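Local coordinates for protein Uly1 (Catenovulum maritimum, PDB 7DRQ) that is an ulvan lyase of polysaccharide lyase family 24, which cleaves the algal polysaccharide ulvan, probably by beta-elimination, and binds calcium ions, at residues L76-T81 and V160-F165. Numbering follows the deposited sequence.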
loop_
_atom_site.group_PDB
_atom_site.type_symbol
_atom_site.label_atom_id
_atom_site.label_comp_id
_atom_site.label_asym_id
_atom_site.label_seq_id
_atom_site.Cartn_x
_atom_site.Cartn_y
_atom_site.Cartn_z
ATOM N N LEU A 76 -1.837 15.112 -8.395
ATOM C CA LEU A 76 -0.502 14.568 -8.586
ATOM C C LEU A 76 0.494 15.717 -8.548
ATOM O O LEU A 76 0.411 16.634 -9.368
ATOM C CB LEU A 76 -0.402 13.797 -9.911
ATOM C CG LEU A 76 1.033 13.384 -10.271
ATOM C CD1 LEU A 76 1.596 12.435 -9.212
ATOM C CD2 LEU A 76 1.104 12.760 -11.671
ATOM N N THR A 77 1.411 15.681 -7.582
ATOM C CA THR A 77 2.426 16.717 -7.403
ATOM C C THR A 77 3.793 16.145 -7.742
ATOM O O THR A 77 4.105 15.002 -7.385
ATOM C CB THR A 77 2.440 17.237 -5.960
ATOM O OG1 THR A 77 1.177 17.828 -5.643
ATOM C CG2 THR A 77 3.544 18.296 -5.776
ATOM N N ARG A 78 4.606 16.928 -8.440
ATOM C CA ARG A 78 5.968 16.527 -8.753
ATOM C C ARG A 78 6.912 17.579 -8.201
ATOM O O ARG A 78 6.827 18.746 -8.590
ATOM C CB ARG A 78 6.169 16.364 -10.262
ATOM C CG ARG A 78 7.552 15.825 -10.624
ATOM C CD ARG A 78 7.770 15.823 -12.136
ATOM N NE ARG A 78 7.882 17.190 -12.650
ATOM C CZ ARG A 78 8.064 17.503 -13.929
ATOM N NH1 ARG A 78 8.172 16.541 -14.853
ATOM N NH2 ARG A 78 8.141 18.782 -14.295
ATOM N N TYR A 79 7.789 17.167 -7.290
ATOM C CA TYR A 79 8.826 18.023 -6.725
ATOM C C TYR A 79 10.153 17.726 -7.416
ATOM O O TYR A 79 10.549 16.562 -7.542
ATOM C CB TYR A 79 8.940 17.798 -5.212
ATOM C CG TYR A 79 10.171 18.417 -4.601
ATOM C CD1 TYR A 79 10.225 19.780 -4.343
ATOM C CD2 TYR A 79 11.286 17.648 -4.295
ATOM C CE1 TYR A 79 11.355 20.364 -3.794
ATOM C CE2 TYR A 79 12.433 18.232 -3.733
ATOM C CZ TYR A 79 12.453 19.589 -3.491
ATOM O OH TYR A 79 13.591 20.166 -2.943
ATOM N N ASN A 80 10.842 18.780 -7.856
ATOM C CA ASN A 80 12.123 18.642 -8.537
ATOM C C ASN A 80 13.216 18.878 -7.502
ATOM O O ASN A 80 13.358 19.992 -6.990
ATOM C CB ASN A 80 12.229 19.622 -9.710
ATOM C CG ASN A 80 13.471 19.390 -10.563
ATOM O OD1 ASN A 80 14.512 18.947 -10.072
ATOM N ND2 ASN A 80 13.370 19.707 -11.849
ATOM N N THR A 81 13.969 17.824 -7.182
ATOM C CA THR A 81 15.009 17.930 -6.165
ATOM C C THR A 81 16.157 18.832 -6.602
ATOM O O THR A 81 16.934 19.276 -5.750
ATOM C CB THR A 81 15.571 16.549 -5.826
ATOM O OG1 THR A 81 16.208 15.985 -6.986
ATOM C CG2 THR A 81 14.453 15.610 -5.350
ATOM N N VAL A 160 9.022 16.081 -18.415
ATOM C CA VAL A 160 8.761 17.360 -19.075
ATOM C C VAL A 160 9.029 18.492 -18.081
ATOM O O VAL A 160 9.098 18.283 -16.868
ATOM C CB VAL A 160 7.334 17.451 -19.640
ATOM C CG1 VAL A 160 7.102 16.352 -20.684
ATOM C CG2 VAL A 160 6.289 17.376 -18.521
ATOM N N THR A 161 9.209 19.703 -18.612
ATOM C CA THR A 161 9.392 20.857 -17.738
ATOM C C THR A 161 8.127 21.116 -16.928
ATOM O O THR A 161 7.038 20.646 -17.262
ATOM C CB THR A 161 9.742 22.111 -18.550
ATOM O OG1 THR A 161 8.699 22.358 -19.500
ATOM C CG2 THR A 161 11.064 21.927 -19.291
ATOM N N ASP A 162 8.283 21.885 -15.843
ATOM C CA ASP A 162 7.149 22.176 -14.968
ATOM C C ASP A 162 5.976 22.762 -15.742
ATOM O O ASP A 162 4.821 22.381 -15.515
ATOM C CB ASP A 162 7.562 23.140 -13.851
ATOM C CG ASP A 162 8.412 22.487 -12.783
ATOM O OD1 ASP A 162 8.604 21.258 -12.834
ATOM O OD2 ASP A 162 8.885 23.213 -11.869
ATOM N N ASN A 163 6.240 23.715 -16.644
ATOM C CA ASN A 163 5.113 24.350 -17.322
ATOM C C ASN A 163 4.393 23.390 -18.261
ATOM O O ASN A 163 3.246 23.652 -18.631
ATOM C CB ASN A 163 5.560 25.592 -18.099
ATOM C CG ASN A 163 6.529 25.260 -19.195
ATOM O OD1 ASN A 163 7.594 24.694 -18.940
ATOM N ND2 ASN A 163 6.176 25.609 -20.434
ATOM N N ASN A 164 5.038 22.300 -18.661
ATOM C CA ASN A 164 4.398 21.300 -19.508
ATOM C C ASN A 164 3.823 20.136 -18.712
ATOM O O ASN A 164 3.227 19.226 -19.308
ATOM C CB ASN A 164 5.395 20.780 -20.552
ATOM C CG ASN A 164 5.837 21.862 -21.523
ATOM O OD1 ASN A 164 7.009 21.963 -21.864
ATOM N ND2 ASN A 164 4.894 22.679 -21.962
ATOM N N PHE A 165 3.993 20.134 -17.389
ATOM C CA PHE A 165 3.499 19.042 -16.541
ATOM C C PHE A 165 2.030 19.318 -16.240
ATOM O O PHE A 165 1.660 19.873 -15.201
ATOM C CB PHE A 165 4.327 18.923 -15.265
ATOM C CG PHE A 165 4.050 17.673 -14.477
ATOM C CD1 PHE A 165 4.554 16.452 -14.896
ATOM C CD2 PHE A 165 3.290 17.719 -13.328
ATOM C CE1 PHE A 165 4.299 15.292 -14.176
ATOM C CE2 PHE A 165 3.027 16.548 -12.591
ATOM C CZ PHE A 165 3.536 15.341 -13.025
HETATM O O HOH W 1 8.717 19.322 -10.866
HETATM O O HOH W 2 11.199 20.377 -13.737
#
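R78, on strand 73-80, reaches across to a loop that makes a short 3-10 turn at 162-164, and the closest CA atoms, those of R78 and D162, are 8.5 Å apart. The R78 side chain spans the gap to a backbone carbonyl and two side chains of the loop. CG of R78 is anti to the backbone N (chi1 -175°), and the chain runs out from the strand before bending at chi3. Its guanidinium meets the loop end-on. NH1 and NH2 of R78 both donate to the carbonyl O of V160, each at 2.8 Å, and both bonds are clearly bent. NH2 of R78 also forms a salt bridge with OD1 of D162 at 2.9 Å, through the anti lone pair of that oxygen. Both acceptors lie close to the guanidinium plane. The R78 guanidinium stacks on the F165 ring, centres 4.4 Å apart and planes at 27°. CB of R78 adds a CH-pi contact over the ring. L76 CD2 touches F165 CZ at 3.8 Å. One water joins NE and the carbonyl O of R78 to OD1 of D162, and a second links that OD1 to ND2 of N80. OD1 thus accepts three bonds. A leucine in place of R78 would probably leave the V160 carbonyl and the D162 carboxylate without their charged partner and the loop less firmly held to the strand. NH1 of R78 has a further acceptor, the carbonyl O of A158. Strands 53-56, 59-65, 73-80 and 86-91 follow in order across one antiparallel sheet, consistent with a blade of the beta-propeller expected for a BNR-repeat protein. The loop is pinned to this sheet, away from the calcium sites. F165 packs against V87 and I89 of strand 86-91, and also against I122 of strand 122-126, outside the sheet.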